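Local coordinates for protein fructose-bisphosphate aldolase (Slackia heliotrinireducens, PDB 4MOZ) that belongs to the DeoC/LacD family of aldolases, enzymes built on a closed eight-stranded TIM barrel, at residues G85-A88 against R89-D93; H123-E126 against A127-M131. One frame throughout, in Å; residues are numbered along the deposited sequence.

Contact 1. Residues G85-A88 against R89-D93; sequences GLIA and RYAAD
The carbonyl oxygen of I87 is gripped by two backbone N-H groups at the end of helix 84-90. A91 N comes in nearly along the C=O axis, 2.8 Å from I87 O, while Y90 N sits well above the carbonyl plane at 3.2 Å from the same oxygen and so misses the lone-pair directions. One acceptor thus serves an i+4 and an i+3 donor at once, a bifurcated pattern near the C-terminal end of the helix. Two residues back along the chain, R89 N bonds to G85 O at 3.1 Å and makes a weak second bond to L86 O. Beyond the last helical bonds a water carries on the run: it donates to A88 O at 2.9 Å and accepts from A92 N, standing where the next backbone bond would otherwise close.

The side chains extend this in three directions. Y90 turns the CD2 edge of its ring to L86 O, with the oxygen in the ring plane 3.4 Å from CD2, and L86 CD1 lies loosely beside CE2 of the same ring, which also stacks on F69 of helix 66-74. In I87, chi1 of -63° sets CG1 beside the backbone N and leaves CG2 in the anti position, and that methyl meets A91 CB at 3.9 Å on the flank that also touches V136. R89 runs its CG past G85 O and then bends at chi2 and chi3, carrying the guanidinium away to a second subunit, where NH1 forms a salt bridge with D207 and NH2 a hydrogen bond to the carbonyl oxygen of R235. This is the last turn of helix 84-90, with a water bridging A88 O and A92 N, in the beta-alpha-beta unit of strand 79-82, helix 84-90 and strand 99-102 of the TIM barrel.

Contact 2. Residues H123-E126 against A127-M131; sequences HDIE and AVLAM
D124 accepts from A127 N through OD1 at 2.9 Å, making it the N-cap of helix 125-132, the outer helix between strands 99-102 and 138-145 of the TIM barrel. The amide meets OD1 end-on. The side chain reaches it because chi1 is 59°, which tucks CG between the backbone N and the carbonyl carbon and swings the carboxylate over the first turn. A127 N also makes a weak bond to D124 O, so the first turn is held by side chain and backbone together. The N-terminal end of the helix would be expected to stabilise the carboxylate's negative charge. D124 N donates to the side chain of Q161 of a second subunit.

Among the regular backbone bonds, L129 N reaches I125 O at 3.0 Å, and A130 N reaches E126 O at 2.9 Å; V128 N adds a weak bond to I125 O.

Two apolar contacts add to this. I125 CG1 packs against L129 CD1 at 3.8 Å, while the isoleucine also touches L141 of strand 138-145. Separately, V128 CG2 meets the edge of the H123 ring near its plane, 3.6 Å from CE1, and the two side chains cross at about a right angle. A127 CB approaches the same ring obliquely.

The imidazole's rotation is set in part by its own bond: H123 ND1 donates to D124 O at 3.1 Å, with an N-H...O angle of 176°, the acceptor lying in the ring plane but ND1 standing 38° above the carbonyl plane of D124.

How the contacts relate
Contacts 1 and 2 belong to successive outer helices of the barrel, and their centres lie about 14 Å apart. Contact 1 shows a helix running out, contact 2 one being started. They meet directly through M131, a selenomethionine whose CE methyl comes to 3.4 Å from A88 N; its approach to I87 CG2 is modelled too short to be trusted in detail. At the other end of this helix pair, R84, just ahead of contact 1, packs against H123 and A127. V136, in the loop after helix 125-132, touches I87 and A91 of the first contact and M131 of the second. Both stretches also face a second subunit, so the two helices together contribute to the assembly interface.

Contact 1. Residues G85-A88 against R89-D93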
ATOM      1  N   GLY C  85      -6.301 -22.670  -5.341  1.00 24.70           N
ATOM      2  CA  GLY C  85      -7.508 -22.912  -6.128  1.00 24.69           C
ATOM      3  C   GLY C  85      -7.538 -24.275  -6.791  1.00 25.52           C
ATOM      4  O   GLY C  85      -8.544 -24.987  -6.717  1.00 27.91           O
ATOM      5  N   LEU C  86      -6.424 -24.633  -7.428  1.00 24.30           N
ATOM      6  CA  LEU C  86      -6.271 -25.919  -8.095  1.00 24.65           C
ATOM      7  C   LEU C  86      -6.504 -27.066  -7.115  1.00 25.25           C
ATOM      8  O   LEU C  86      -7.297 -27.976  -7.385  1.00 24.44           O
ATOM      9  CB  LEU C  86      -4.879 -26.023  -8.723  1.00 25.03           C
ATOM     10  CG  LEU C  86      -4.472 -27.358  -9.351  1.00 26.03           C
ATOM     11  CD1 LEU C  86      -5.245 -27.622 -10.636  1.00 24.51           C
ATOM     12  CD2 LEU C  86      -2.974 -27.371  -9.609  1.00 28.01           C
ATOM     13  N   ILE C  87      -5.813 -27.001  -5.978  1.00 23.76           N
ATOM     14  CA  ILE C  87      -5.984 -27.971  -4.905  1.00 25.05           C
ATOM     15  C   ILE C  87      -7.441 -28.017  -4.410  1.00 27.23           C
ATOM     16  O   ILE C  87      -7.997 -29.099  -4.225  1.00 28.23           O
ATOM     17  CB  ILE C  87      -4.988 -27.716  -3.746  1.00 25.53           C
ATOM     18  CG1 ILE C  87      -3.542 -27.892  -4.236  1.00 24.75           C
ATOM     19  CG2 ILE C  87      -5.255 -28.663  -2.586  1.00 25.66           C
ATOM     20  CD1 ILE C  87      -2.476 -27.422  -3.258  1.00 24.99           C
ATOM     21  N   ALA C  88      -8.063 -26.850  -4.238  1.00 27.28           N
ATOM     22  CA  ALA C  88      -9.442 -26.761  -3.744  1.00 28.03           C
ATOM     23  C   ALA C  88     -10.463 -27.490  -4.625  1.00 26.93           C
ATOM     24  O   ALA C  88     -11.448 -28.035  -4.116  1.00 26.33           O
ATOM     25  CB  ALA C  88      -9.848 -25.304  -3.565  1.00 26.36           C
ATOM     26  N   ARG C  89     -10.224 -27.503  -5.934  1.00 26.68           N
ATOM     27  CA  ARG C  89     -11.191 -28.061  -6.881  1.00 28.50           C
ATOM     28  C   ARG C  89     -11.153 -29.583  -6.952  1.00 27.20           C
ATOM     29  O   ARG C  89     -12.109 -30.202  -7.414  1.00 28.16           O
ATOM     30  CB  ARG C  89     -11.007 -27.474  -8.287  1.00 31.26           C
ATOM     31  CG  ARG C  89     -10.949 -25.954  -8.361  1.00 37.68           C
ATOM     32  CD  ARG C  89     -12.265 -25.276  -8.016  1.00 41.49           C
ATOM     33  NE  ARG C  89     -13.337 -25.590  -8.961  1.00 42.66           N
ATOM     34  CZ  ARG C  89     -14.537 -25.018  -8.937  1.00 37.93           C
ATOM     35  NH1 ARG C  89     -14.815 -24.090  -8.032  1.00 33.76           N
ATOM     36  NH2 ARG C  89     -15.460 -25.368  -9.824  1.00 42.11           N
ATOM     37  N   TYR C  90     -10.057 -30.182  -6.486  1.00 27.15           N
ATOM     38  CA  TYR C  90      -9.864 -31.629  -6.602  1.00 26.84           C
ATOM     39  C   TYR C  90      -9.600 -32.369  -5.289  1.00 26.50           C
ATOM     40  O   TYR C  90      -9.825 -33.578  -5.214  1.00 26.69           O
ATOM     41  CB  TYR C  90      -8.734 -31.929  -7.587  1.00 25.59           C
ATOM     42  CG  TYR C  90      -9.031 -31.515  -9.011  1.00 26.97           C
ATOM     43  CD1 TYR C  90      -9.664 -32.393  -9.889  1.00 26.22           C
ATOM     44  CD2 TYR C  90      -8.677 -30.246  -9.481  1.00 26.76           C
ATOM     45  CE1 TYR C  90      -9.935 -32.028 -11.198  1.00 26.69           C
ATOM     46  CE2 TYR C  90      -8.948 -29.868 -10.787  1.00 27.16           C
ATOM     47  CZ  TYR C  90      -9.578 -30.764 -11.641  1.00 27.20           C
ATOM     48  OH  TYR C  90      -9.856 -30.408 -12.939  1.00 27.58           O
ATOM     49  N   ALA C  91      -9.130 -31.651  -4.270  1.00 26.16           N
ATOM     50  CA  ALA C  91      -8.660 -32.266  -3.019  1.00 25.92           C
ATOM     51  C   ALA C  91      -9.662 -33.186  -2.335  1.00 27.02           C
ATOM     52  O   ALA C  91      -9.259 -34.167  -1.712  1.00 28.53           O
ATOM     53  CB  ALA C  91      -8.173 -31.205  -2.039  1.00 26.90           C
ATOM     54  N   ALA C  92     -10.953 -32.873  -2.440  1.00 27.25           N
ATOM     55  CA  ALA C  92     -11.985 -33.705  -1.810  1.00 30.68           C
ATOM     56  C   ALA C  92     -12.002 -35.123  -2.389  1.00 31.32           C
ATOM     57  O   ALA C  92     -12.280 -36.084  -1.670  1.00 34.20           O
ATOM     58  CB  ALA C  92     -13.361 -33.055  -1.921  1.00 30.85           C
ATOM     59  N   ASP C  93     -11.680 -35.244  -3.676  1.00 31.61           N
ATOM     60  CA  ASP C  93     -11.607 -36.541  -4.343  1.00 31.94           C
ATOM     61  C   ASP C  93     -10.226 -37.186  -4.259  1.00 32.42           C
ATOM     62  O   ASP C  93     -10.044 -38.322  -4.690  1.00 33.00           O
ATOM     63  CB  ASP C  93     -12.025 -36.413  -5.810  1.00 33.38           C
ATOM     64  CG  ASP C  93     -13.484 -36.072  -5.966  1.00 34.87           C
ATOM     65  OD1 ASP C  93     -14.310 -36.611  -5.204  1.00 37.82           O
ATOM     66  OD2 ASP C  93     -13.809 -35.265  -6.853  1.00 35.54           O
TER
HETATM   67  O   HOH W   1     -12.213 -30.784  -4.151  1.00 29.41           O

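Contact 2. Residues H123-E126 against A127-M131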
ATOM      1  N   HIS C 123      -3.078 -14.740  -2.053  1.00 22.75           N
ATOM      2  CA  HIS C 123      -4.099 -14.640  -1.005  1.00 24.14           C
ATOM      3  C   HIS C 123      -3.407 -14.725   0.320  1.00 23.88           C
ATOM      4  O   HIS C 123      -2.237 -15.088   0.379  1.00 26.13           O
ATOM      5  CB  HIS C 123      -5.103 -15.788  -1.130  1.00 24.40           C
ATOM      6  CG  HIS C 123      -4.446 -17.126  -1.363  1.00 24.71           C
ATOM      7  ND1 HIS C 123      -3.876 -17.836  -0.369  1.00 22.32           N
ATOM      8  CD2 HIS C 123      -4.238 -17.850  -2.536  1.00 24.50           C
ATOM      9  CE1 HIS C 123      -3.345 -18.964  -0.875  1.00 22.71           C
ATOM     10  NE2 HIS C 123      -3.566 -18.971  -2.201  1.00 25.49           N
ATOM     11  N   ASP C 124      -4.109 -14.414   1.403  1.00 23.40           N
ATOM     12  CA  ASP C 124      -3.501 -14.517   2.728  1.00 26.14           C
ATOM     13  C   ASP C 124      -3.342 -15.974   3.190  1.00 26.08           C
ATOM     14  O   ASP C 124      -3.916 -16.900   2.594  1.00 24.56           O
ATOM     15  CB  ASP C 124      -4.259 -13.671   3.766  1.00 26.52           C
ATOM     16  CG  ASP C 124      -5.724 -14.074   3.916  1.00 29.71           C
ATOM     17  OD1 ASP C 124      -6.088 -15.242   3.643  1.00 32.80           O
ATOM     18  OD2 ASP C 124      -6.523 -13.208   4.326  1.00 33.56           O
ATOM     19  N   ILE C 125      -2.559 -16.166   4.249  1.00 27.45           N
ATOM     20  CA  ILE C 125      -2.348 -17.491   4.817  1.00 27.61           C
ATOM     21  C   ILE C 125      -3.646 -18.061   5.392  1.00 27.21           C
ATOM     22  O   ILE C 125      -3.877 -19.266   5.328  1.00 29.60           O
ATOM     23  CB  ILE C 125      -1.209 -17.500   5.868  1.00 29.25           C
ATOM     24  CG1 ILE C 125      -0.846 -18.940   6.259  1.00 29.88           C
ATOM     25  CG2 ILE C 125      -1.561 -16.646   7.088  1.00 30.67           C
ATOM     26  CD1 ILE C 125       0.474 -19.067   6.995  1.00 34.20           C
ATOM     27  N   GLU C 126      -4.493 -17.184   5.927  1.00 28.11           N
ATOM     28  CA  GLU C 126      -5.769 -17.582   6.522  1.00 30.10           C
ATOM     29  C   GLU C 126      -6.640 -18.395   5.567  1.00 28.22           C
ATOM     30  O   GLU C 126      -7.337 -19.309   5.997  1.00 32.92           O
ATOM     31  CB  GLU C 126      -6.535 -16.355   7.035  1.00 31.55           C
ATOM     32  CG  GLU C 126      -6.015 -15.786   8.354  1.00 36.12           C
ATOM     33  CD  GLU C 126      -4.803 -14.871   8.205  1.00 37.38           C
ATOM     34  OE1 GLU C 126      -4.313 -14.660   7.072  1.00 35.79           O
ATOM     35  OE2 GLU C 126      -4.335 -14.349   9.237  1.00 45.56           O
ATOM     36  N   ALA C 127      -6.587 -18.070   4.276  1.00 27.24           N
ATOM     37  CA  ALA C 127      -7.306 -18.829   3.248  1.00 27.24           C
ATOM     38  C   ALA C 127      -6.874 -20.300   3.233  1.00 27.91           C
ATOM     39  O   ALA C 127      -7.705 -21.200   3.079  1.00 27.90           O
ATOM     40  CB  ALA C 127      -7.102 -18.202   1.876  1.00 23.15           C
ATOM     41  N   VAL C 128      -5.573 -20.532   3.401  1.00 27.48           N
ATOM     42  CA  VAL C 128      -5.013 -21.883   3.414  1.00 27.86           C
ATOM     43  C   VAL C 128      -5.377 -22.606   4.716  1.00 28.33           C
ATOM     44  O   VAL C 128      -5.693 -23.801   4.705  1.00 28.49           O
ATOM     45  CB  VAL C 128      -3.483 -21.858   3.213  1.00 27.35           C
ATOM     46  CG1 VAL C 128      -2.908 -23.267   3.238  1.00 28.35           C
ATOM     47  CG2 VAL C 128      -3.125 -21.165   1.904  1.00 25.97           C
ATOM     48  N   LEU C 129      -5.341 -21.868   5.824  1.00 28.87           N
ATOM     49  CA  LEU C 129      -5.706 -22.391   7.142  1.00 30.23           C
ATOM     50  C   LEU C 129      -7.157 -22.854   7.194  1.00 32.05           C
ATOM     51  O   LEU C 129      -7.463 -23.877   7.811  1.00 34.61           O
ATOM     52  CB  LEU C 129      -5.468 -21.329   8.218  1.00 32.36           C
ATOM     53  CG  LEU C 129      -4.126 -21.259   8.957  1.00 33.47           C
ATOM     54  CD1 LEU C 129      -2.929 -21.589   8.072  1.00 32.60           C
ATOM     55  CD2 LEU C 129      -3.955 -19.899   9.623  1.00 31.38           C
ATOM     56  N   ALA C 130      -8.040 -22.097   6.543  1.00 32.53           N
ATOM     57  CA  ALA C 130      -9.464 -22.426   6.474  1.00 33.89           C
ATOM     58  C   ALA C 130      -9.670 -23.730   5.716  1.00 33.38           C
ATOM     59  O   ALA C 130     -10.496 -24.562   6.092  1.00 34.08           O
ATOM     60  CB  ALA C 130     -10.241 -21.295   5.812  1.00 33.83           C
HETATM   61  N   MSE C 131      -8.898 -23.901   4.649  1.00 31.19           N
HETATM   62  CA  MSE C 131      -8.972 -25.095   3.836  1.00 31.46           C
HETATM   63  C   MSE C 131      -8.443 -26.317   4.600  1.00 32.34           C
HETATM   64  O   MSE C 131      -9.038 -27.396   4.535  1.00 31.36           O
HETATM   65  CB  MSE C 131      -8.203 -24.870   2.544  1.00 30.15           C
HETATM   66  CG  MSE C 131      -8.616 -25.768   1.421  1.00 33.78           C
HETATM   67 SE   MSE C 131      -7.924 -25.115  -0.269  1.00 44.46          SE
HETATM   68  CE  MSE C 131      -7.201 -26.776  -0.904  1.00 40.23           C
TER